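Local coordinates for thiosulfate sulfurtransferase (Pseudomonas aeruginosa, PDB 1YT8), which probably transfers the sulfane sulfur of thiosulfate to cyanide, as rhodaneses do in cyanide detoxification, and binds a sulfite ion in a pocket lined by two of its rhodanese-like domains, at residues Thr64-Tyr69 with Gln81-Leu86; Thr382-Trp387 with Thr393-Phe398. All blocks are in the same frame, centred on the assembly; numbering follows the deposited sequence.

Contact 1 of 2, residues Thr64-Tyr69 with Gln81-Leu86; sequences TPITVY and QRLHDL. Unlike the reference sequence in segment 81-86: His84 (reference Leu).
Between segments 64-69 and 81-86 the backbones come nearest at Ile66 and Leu83, whose CA atoms lie 9.2 Å apart, a gap that side chains alone must bridge. Strand 66-69 and helix 75-85 are the first two elements of a beta-alpha-beta unit completed by strand 91-94, in the parallel sheet of the N-terminal rhodanese-like domain. One methyl carries the contact from the helix: Leu83 CD1. It meets Val68 CG1 at 3.8 Å, the two side chains reaching toward each other tip to tip, and it also touches Ile66 CG2 at 4.1 Å, where the side chains slant across one another. In Ile66 the touching branch stands opposite the backbone N, as CG1 occupies the position beside that N (chi1 -60°). Beta-branched residues suit the extended strand, and on alternate positions both send methyls to this side; leucine adds the reach needed from the helix. Val91 and, from helix 51-58, Leu51 and Ile55 also pack on Leu83. On the exposed side of the helix, one turn is braced by Gln81 NE2 donating to Asp85 OD2 at 3.0 Å with a nearly straight N-H (172°), reaching the oxygen from above the carboxylate plane. Main-chain polar groups of Ile66 bond to neighbours in the sheet, including Ala92. Between the segments the chemistry is purely apolar, resting on close methyl packing, consistent with a buried place where water is excluded.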
ATOM      1  N   THR A  64      11.876  18.317   0.556  1.00 17.75           N
ATOM      2  CA  THR A  64      10.574  18.217  -0.107  1.00 17.36           C
ATOM      3  C   THR A  64       9.575  19.026   0.718  1.00 14.75           C
ATOM      4  O   THR A  64       9.603  18.979   1.948  1.00 16.39           O
ATOM      5  CB  THR A  64      10.039  16.761  -0.128  1.00 18.00           C
ATOM      6  OG1 THR A  64      10.934  15.918  -0.857  1.00 19.56           O
ATOM      7  CG2 THR A  64       8.655  16.709  -0.772  1.00 17.05           C
ATOM      8  N   PRO A  65       8.697  19.795   0.059  1.00 16.29           N
ATOM      9  CA  PRO A  65       7.719  20.570   0.832  1.00 14.99           C
ATOM     10  C   PRO A  65       6.740  19.590   1.486  1.00 15.50           C
ATOM     11  O   PRO A  65       5.894  19.005   0.810  1.00 15.27           O
ATOM     12  CB  PRO A  65       7.041  21.430  -0.231  1.00 15.87           C
ATOM     13  CG  PRO A  65       8.135  21.629  -1.247  1.00 16.73           C
ATOM     14  CD  PRO A  65       8.724  20.244  -1.345  1.00 14.29           C
ATOM     15  N   ILE A  66       6.868  19.404   2.795  1.00 14.21           N
ATOM     16  CA  ILE A  66       5.993  18.489   3.520  1.00 13.04           C
ATOM     17  C   ILE A  66       4.959  19.257   4.330  1.00 14.21           C
ATOM     18  O   ILE A  66       5.297  20.191   5.055  1.00 11.52           O
ATOM     19  CB  ILE A  66       6.788  17.610   4.508  1.00 14.25           C
ATOM     20  CG1 ILE A  66       7.830  16.783   3.761  1.00 11.44           C
ATOM     21  CG2 ILE A  66       5.833  16.693   5.283  1.00 14.43           C
ATOM     22  CD1 ILE A  66       8.800  16.079   4.689  1.00 15.00           C
ATOM     23  N   THR A  67       3.698  18.857   4.199  1.00 13.77           N
ATOM     24  CA  THR A  67       2.612  19.487   4.943  1.00 13.65           C
ATOM     25  C   THR A  67       1.861  18.381   5.687  1.00 14.41           C
ATOM     26  O   THR A  67       1.247  17.511   5.067  1.00 13.59           O
ATOM     27  CB  THR A  67       1.630  20.230   4.002  1.00 12.98           C
ATOM     28  OG1 THR A  67       2.332  21.252   3.276  1.00 14.36           O
ATOM     29  CG2 THR A  67       0.508  20.880   4.807  1.00 12.68           C
ATOM     30  N   VAL A  68       1.928  18.410   7.015  1.00 15.95           N
ATOM     31  CA  VAL A  68       1.254  17.406   7.836  1.00 15.69           C
ATOM     32  C   VAL A  68      -0.070  17.932   8.384  1.00 13.58           C
ATOM     33  O   VAL A  68      -0.265  19.141   8.510  1.00 14.95           O
ATOM     34  CB  VAL A  68       2.141  16.961   9.031  1.00 17.35           C
ATOM     35  CG1 VAL A  68       3.420  16.309   8.525  1.00 17.64           C
ATOM     36  CG2 VAL A  68       2.478  18.157   9.907  1.00 17.68           C
ATOM     37  N   TYR A  69      -0.984  17.025   8.714  1.00 13.05           N
ATOM     38  CA  TYR A  69      -2.269  17.441   9.259  1.00 13.25           C
ATOM     39  C   TYR A  69      -2.978  16.313   9.994  1.00 13.73           C
ATOM     40  O   TYR A  69      -2.640  15.140   9.842  1.00 11.84           O
ATOM     41  CB  TYR A  69      -3.184  17.954   8.135  1.00 13.55           C
ATOM     42  CG  TYR A  69      -3.863  16.858   7.318  1.00 14.65           C
ATOM     43  CD1 TYR A  69      -5.100  16.332   7.707  1.00 15.71           C
ATOM     44  CD2 TYR A  69      -3.248  16.317   6.187  1.00 16.25           C
ATOM     45  CE1 TYR A  69      -5.707  15.292   6.991  1.00 14.12           C
ATOM     46  CE2 TYR A  69      -3.845  15.270   5.464  1.00 13.51           C
ATOM     47  CZ  TYR A  69      -5.071  14.764   5.874  1.00 14.18           C
ATOM     48  OH  TYR A  69      -5.654  13.719   5.184  1.00 12.31           O
ATOM     49  N   GLN A  81       7.597  18.460  14.354  1.00 18.19           N
ATOM     50  CA  GLN A  81       8.828  18.585  15.129  1.00 18.20           C
ATOM     51  C   GLN A  81       9.769  17.408  14.896  1.00 17.78           C
ATOM     52  O   GLN A  81      10.973  17.588  14.715  1.00 18.16           O
ATOM     53  CB  GLN A  81       8.508  18.680  16.624  1.00 20.85           C
ATOM     54  CG  GLN A  81       9.732  18.881  17.510  1.00 22.33           C
ATOM     55  CD  GLN A  81      10.469  20.173  17.195  1.00 27.23           C
ATOM     56  OE1 GLN A  81       9.871  21.250  17.174  1.00 28.91           O
ATOM     57  NE2 GLN A  81      11.774  20.072  16.951  1.00 28.08           N
ATOM     58  N   ARG A  82       9.224  16.198  14.914  1.00 16.93           N
ATOM     59  CA  ARG A  82      10.047  15.020  14.710  1.00 16.26           C
ATOM     60  C   ARG A  82      10.655  15.035  13.323  1.00 13.77           C
ATOM     61  O   ARG A  82      11.790  14.609  13.131  1.00 15.71           O
ATOM     62  CB  ARG A  82       9.225  13.754  14.939  1.00 17.66           C
ATOM     63  CG  ARG A  82       8.922  13.560  16.415  1.00 19.91           C
ATOM     64  CD  ARG A  82       8.040  12.361  16.697  1.00 19.75           C
ATOM     65  NE  ARG A  82       7.788  12.245  18.132  1.00 18.95           N
ATOM     66  CZ  ARG A  82       6.930  11.393  18.680  1.00 20.98           C
ATOM     67  NH1 ARG A  82       6.226  10.566  17.914  1.00 19.13           N
ATOM     68  NH2 ARG A  82       6.771  11.375  19.997  1.00 19.95           N
ATOM     69  N   LEU A  83       9.906  15.542  12.349  1.00 16.27           N
ATOM     70  CA  LEU A  83      10.430  15.613  10.989  1.00 15.69           C
ATOM     71  C   LEU A  83      11.576  16.621  10.950  1.00 16.92           C
ATOM     72  O   LEU A  83      12.585  16.395  10.290  1.00 16.00           O
ATOM     73  CB  LEU A  83       9.331  16.013  10.007  1.00 15.74           C
ATOM     74  CG  LEU A  83       8.281  14.938   9.725  1.00 16.46           C
ATOM     75  CD1 LEU A  83       7.065  15.538   9.014  1.00 17.46           C
ATOM     76  CD2 LEU A  83       8.919  13.856   8.869  1.00 15.40           C
ATOM     77  N   HIS A  84      11.438  17.734  11.650  1.00 18.14           N
ATOM     78  CA  HIS A  84      12.516  18.701  11.654  1.00 19.22           C
ATOM     79  C   HIS A  84      13.777  18.084  12.241  1.00 20.01           C
ATOM     80  O   HIS A  84      14.870  18.225  11.703  1.00 20.10           O
ATOM     81  CB  HIS A  84      12.103  19.937  12.452  1.00 19.97           C
ATOM     82  CG  HIS A  84      13.215  20.942  12.612  1.00 20.88           C
ATOM     83  ND1 HIS A  84      13.498  21.899  11.661  1.00 24.09           N
ATOM     84  CD2 HIS A  84      14.196  21.049  13.543  1.00 21.80           C
ATOM     85  CE1 HIS A  84      14.604  22.549  11.991  1.00 24.68           C
ATOM     86  NE2 HIS A  84      15.048  22.049  13.132  1.00 23.14           N
ATOM     87  N   ASP A  85      13.604  17.388  13.354  1.00 21.96           N
ATOM     88  CA  ASP A  85      14.712  16.716  14.018  1.00 22.13           C
ATOM     89  C   ASP A  85      15.315  15.571  13.190  1.00 22.39           C
ATOM     90  O   ASP A  85      16.459  15.164  13.410  1.00 22.02           O
ATOM     91  CB  ASP A  85      14.257  16.214  15.388  1.00 26.24           C
ATOM     92  CG  ASP A  85      13.865  17.356  16.311  1.00 29.57           C
ATOM     93  OD1 ASP A  85      14.556  18.400  16.303  1.00 32.46           O
ATOM     94  OD2 ASP A  85      12.868  17.227  17.047  1.00 32.10           O
ATOM     95  N   LEU A  86      14.548  15.054  12.233  1.00 21.71           N
ATOM     96  CA  LEU A  86      15.052  13.984  11.371  1.00 19.83           C
ATOM     97  C   LEU A  86      15.808  14.558  10.177  1.00 19.60           C
ATOM     98  O   LEU A  86      16.374  13.818   9.372  1.00 20.66           O
ATOM     99  CB  LEU A  86      13.912  13.081  10.877  1.00 20.55           C
ATOM    100  CG  LEU A  86      13.304  12.160  11.940  1.00 23.11           C
ATOM    101  CD1 LEU A  86      12.107  11.425  11.368  1.00 24.68           C
ATOM    102  CD2 LEU A  86      14.362  11.183  12.430  1.00 24.10           C
TER

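Contact 2 of 2, residues Thr382-Trp387 with Thr393-Phe398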
ATOM      1  N   THR A 382      14.118 -14.072  28.937  1.00 23.77           N
ATOM      2  CA  THR A 382      14.100 -14.867  30.162  1.00 22.63           C
ATOM      3  C   THR A 382      14.109 -13.989  31.413  1.00 21.34           C
ATOM      4  O   THR A 382      13.536 -14.349  32.438  1.00 19.45           O
ATOM      5  CB  THR A 382      15.293 -15.851  30.219  1.00 23.97           C
ATOM      6  OG1 THR A 382      16.525 -15.130  30.118  1.00 26.18           O
ATOM      7  CG2 THR A 382      15.207 -16.855  29.076  1.00 26.05           C
ATOM      8  N   THR A 383      14.761 -12.834  31.332  1.00 21.67           N
ATOM      9  CA  THR A 383      14.801 -11.922  32.470  1.00 20.54           C
ATOM     10  C   THR A 383      13.413 -11.317  32.643  1.00 18.91           C
ATOM     11  O   THR A 383      12.919 -11.180  33.759  1.00 19.49           O
ATOM     12  CB  THR A 383      15.817 -10.792  32.244  1.00 20.74           C
ATOM     13  OG1 THR A 383      17.125 -11.356  32.097  1.00 21.79           O
ATOM     14  CG2 THR A 383      15.817  -9.823  33.423  1.00 21.39           C
ATOM     15  N   LEU A 384      12.784 -10.961  31.529  1.00 17.93           N
ATOM     16  CA  LEU A 384      11.445 -10.388  31.580  1.00 17.82           C
ATOM     17  C   LEU A 384      10.481 -11.387  32.214  1.00 16.54           C
ATOM     18  O   LEU A 384       9.630 -11.016  33.018  1.00 17.41           O
ATOM     19  CB  LEU A 384      10.954 -10.027  30.176  1.00 16.70           C
ATOM     20  CG  LEU A 384       9.494  -9.557  30.129  1.00 18.81           C
ATOM     21  CD1 LEU A 384       9.319  -8.339  31.027  1.00 17.34           C
ATOM     22  CD2 LEU A 384       9.092  -9.238  28.695  1.00 18.21           C
ATOM     23  N   ALA A 385      10.617 -12.655  31.842  1.00 20.10           N
ATOM     24  CA  ALA A 385       9.754 -13.694  32.393  1.00 20.26           C
ATOM     25  C   ALA A 385       9.863 -13.685  33.916  1.00 21.39           C
ATOM     26  O   ALA A 385       8.853 -13.752  34.619  1.00 21.23           O
ATOM     27  CB  ALA A 385      10.148 -15.062  31.834  1.00 21.10           C
ATOM     28  N   ASP A 386      11.090 -13.587  34.423  1.00 22.93           N
ATOM     29  CA  ASP A 386      11.312 -13.543  35.867  1.00 24.29           C
ATOM     30  C   ASP A 386      10.607 -12.333  36.473  1.00 23.29           C
ATOM     31  O   ASP A 386       9.896 -12.455  37.469  1.00 22.44           O
ATOM     32  CB  ASP A 386      12.812 -13.483  36.174  1.00 29.89           C
ATOM     33  CG  ASP A 386      13.480 -14.845  36.092  1.00 33.73           C
ATOM     34  OD1 ASP A 386      14.728 -14.897  36.033  1.00 38.96           O
ATOM     35  OD2 ASP A 386      12.759 -15.867  36.098  1.00 38.22           O
ATOM     36  N   TRP A 387      10.804 -11.165  35.867  1.00 23.03           N
ATOM     37  CA  TRP A 387      10.173  -9.936  36.341  1.00 22.88           C
ATOM     38  C   TRP A 387       8.658 -10.090  36.464  1.00 22.97           C
ATOM     39  O   TRP A 387       8.061  -9.665  37.451  1.00 22.24           O
ATOM     40  CB  TRP A 387      10.472  -8.783  35.375  1.00 24.91           C
ATOM     41  CG  TRP A 387      11.832  -8.164  35.532  1.00 26.67           C
ATOM     42  CD1 TRP A 387      12.930  -8.721  36.125  1.00 26.33           C
ATOM     43  CD2 TRP A 387      12.239  -6.874  35.064  1.00 26.73           C
ATOM     44  NE1 TRP A 387      13.996  -7.855  36.057  1.00 25.06           N
ATOM     45  CE2 TRP A 387      13.600  -6.714  35.412  1.00 26.46           C
ATOM     46  CE3 TRP A 387      11.586  -5.835  34.384  1.00 28.01           C
ATOM     47  CZ2 TRP A 387      14.323  -5.554  35.103  1.00 27.26           C
ATOM     48  CZ3 TRP A 387      12.304  -4.681  34.074  1.00 28.25           C
ATOM     49  CH2 TRP A 387      13.662  -4.552  34.436  1.00 28.65           C
ATOM     50  N   THR A 393       5.576  -4.792  36.944  1.00 18.92           N
ATOM     51  CA  THR A 393       6.130  -4.633  35.607  1.00 17.68           C
ATOM     52  C   THR A 393       5.026  -4.502  34.570  1.00 19.25           C
ATOM     53  O   THR A 393       4.182  -5.391  34.439  1.00 19.91           O
ATOM     54  CB  THR A 393       7.024  -5.829  35.219  1.00 19.62           C
ATOM     55  OG1 THR A 393       8.135  -5.912  36.121  1.00 18.19           O
ATOM     56  CG2 THR A 393       7.547  -5.666  33.800  1.00 16.45           C
ATOM     57  N   ARG A 394       5.032  -3.391  33.838  1.00 15.17           N
ATOM     58  CA  ARG A 394       4.033  -3.162  32.800  1.00 16.13           C
ATOM     59  C   ARG A 394       4.647  -3.376  31.421  1.00 16.38           C
ATOM     60  O   ARG A 394       5.647  -2.748  31.061  1.00 16.60           O
ATOM     61  CB  ARG A 394       3.461  -1.743  32.892  1.00 14.14           C
ATOM     62  CG  ARG A 394       2.473  -1.401  31.771  1.00 13.71           C
ATOM     63  CD  ARG A 394       1.254  -2.325  31.797  1.00 10.75           C
ATOM     64  NE  ARG A 394       0.337  -1.990  32.881  1.00 13.70           N
ATOM     65  CZ  ARG A 394      -0.693  -2.744  33.257  1.00 14.50           C
ATOM     66  NH1 ARG A 394      -0.947  -3.891  32.641  1.00 14.88           N
ATOM     67  NH2 ARG A 394      -1.478  -2.341  34.244  1.00 14.79           N
ATOM     68  N   VAL A 395       4.054  -4.285  30.658  1.00 14.65           N
ATOM     69  CA  VAL A 395       4.538  -4.573  29.316  1.00 16.43           C
ATOM     70  C   VAL A 395       3.608  -3.908  28.310  1.00 15.88           C
ATOM     71  O   VAL A 395       2.399  -4.126  28.336  1.00 16.32           O
ATOM     72  CB  VAL A 395       4.568  -6.089  29.045  1.00 15.30           C
ATOM     73  CG1 VAL A 395       4.985  -6.353  27.600  1.00 15.77           C
ATOM     74  CG2 VAL A 395       5.539  -6.767  30.007  1.00 17.04           C
ATOM     75  N   LEU A 396       4.184  -3.087  27.437  1.00 15.26           N
ATOM     76  CA  LEU A 396       3.427  -2.388  26.406  1.00 14.81           C
ATOM     77  C   LEU A 396       3.788  -2.977  25.046  1.00 15.14           C
ATOM     78  O   LEU A 396       4.966  -3.055  24.695  1.00 15.62           O
ATOM     79  CB  LEU A 396       3.767  -0.894  26.426  1.00 15.44           C
ATOM     80  CG  LEU A 396       3.551  -0.165  27.751  1.00 14.83           C
ATOM     81  CD1 LEU A 396       3.837   1.324  27.562  1.00 13.11           C
ATOM     82  CD2 LEU A 396       2.117  -0.382  28.234  1.00 12.48           C
ATOM     83  N   ASP A 397       2.772  -3.381  24.286  1.00 14.43           N
ATOM     84  CA  ASP A 397       2.965  -3.981  22.966  1.00 14.70           C
ATOM     85  C   ASP A 397       2.580  -2.978  21.873  1.00 12.81           C
ATOM     86  O   ASP A 397       1.428  -2.560  21.787  1.00 14.01           O
ATOM     87  CB  ASP A 397       2.092  -5.234  22.841  1.00 14.66           C
ATOM     88  CG  ASP A 397       2.552  -6.166  21.735  1.00 16.32           C
ATOM     89  OD1 ASP A 397       3.248  -5.701  20.805  1.00 12.34           O
ATOM     90  OD2 ASP A 397       2.204  -7.366  21.793  1.00 16.55           O
ATOM     91  N   PHE A 398       3.546  -2.615  21.033  1.00 13.86           N
ATOM     92  CA  PHE A 398       3.328  -1.649  19.958  1.00 14.17           C
ATOM     93  C   PHE A 398       3.019  -2.254  18.589  1.00 16.20           C
ATOM     94  O   PHE A 398       2.803  -1.518  17.619  1.00 16.42           O
ATOM     95  CB  PHE A 398       4.555  -0.738  19.842  1.00 15.21           C
ATOM     96  CG  PHE A 398       4.721   0.201  21.003  1.00 15.76           C
ATOM     97  CD1 PHE A 398       4.224   1.498  20.941  1.00 15.15           C
ATOM     98  CD2 PHE A 398       5.335  -0.226  22.175  1.00 16.00           C
ATOM     99  CE1 PHE A 398       4.335   2.360  22.031  1.00 15.75           C
ATOM    100  CE2 PHE A 398       5.448   0.628  23.274  1.00 16.00           C
ATOM    101  CZ  PHE A 398       4.948   1.921  23.200  1.00 15.69           C
TER
HETATM  102  O   HOH W   1       7.642  -7.052  38.385  1.00 21.64           O
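Leu384 and Trp387 of helix 381-387 face Thr393 and Val395 of strand 393-397 inside the last rhodanese-like domain, where this helix forms the beta-alpha-beta crossover from edge strand 378-379 to strand 393-397. A short loop turns the chain back, so the helix and strand segments run at 129° to each other, with their axes 10.0 Å apart at closest. The buried end is enclosed and apolar. Leu384 CD1 lies 4.2 Å from Val395 CG2, and it also reaches the methyl of Thr393. Its CG stands opposite the backbone N (chi1 174°), which carries the branched end nearer the strand than the start of the side chain would suggest. Val434 of the adjacent strand and Trp468 of helix 464-470 provide the enclosure round this leucine, a setting that suits a branched apolar side chain. Toward the loop the contact is partly exposed and mixed in character. Here the side chains of Trp387 and Thr393 cross at about a right angle, with Thr393 OG1 3.8 Å from Trp387 CB and Thr393 CG2 4.1 Å from Trp387 CE3. The large indole also receives Arg432 in a cation-pi contact and Phe459 edge-to-face. Threonine fits because it offers both a methyl for packing and a hydroxyl for polar partners: OG1 is hydrogen-bonded to Arg432 NE. A water bridges the two segments on this side, hydrogen-bonded to Trp387 O at 2.8 Å and to Thr393 OG1 at 2.6 Å.

Overall arrangement
Contacts 1 and 2 belong to different rhodanese-like repeats, the first and the last of four, and follow one another along the chain. Their centres are 33 Å apart and their nearest atoms about 9 Å, without touching. Both fasten a helix to a parallel sheet with strand order 1-5-4-2-3, but contact 1 uses the fourth strand and the helix after it, contact 2 the second strand and the helix before it. The repeats are nevertheless joined close by: Arg82, on the helix of contact 1, forms a salt bridge with Glu449 of the last repeat. Neither contact contributes residues to the sulfite pocket, which Cys193 to Arg198 and Gln312 line.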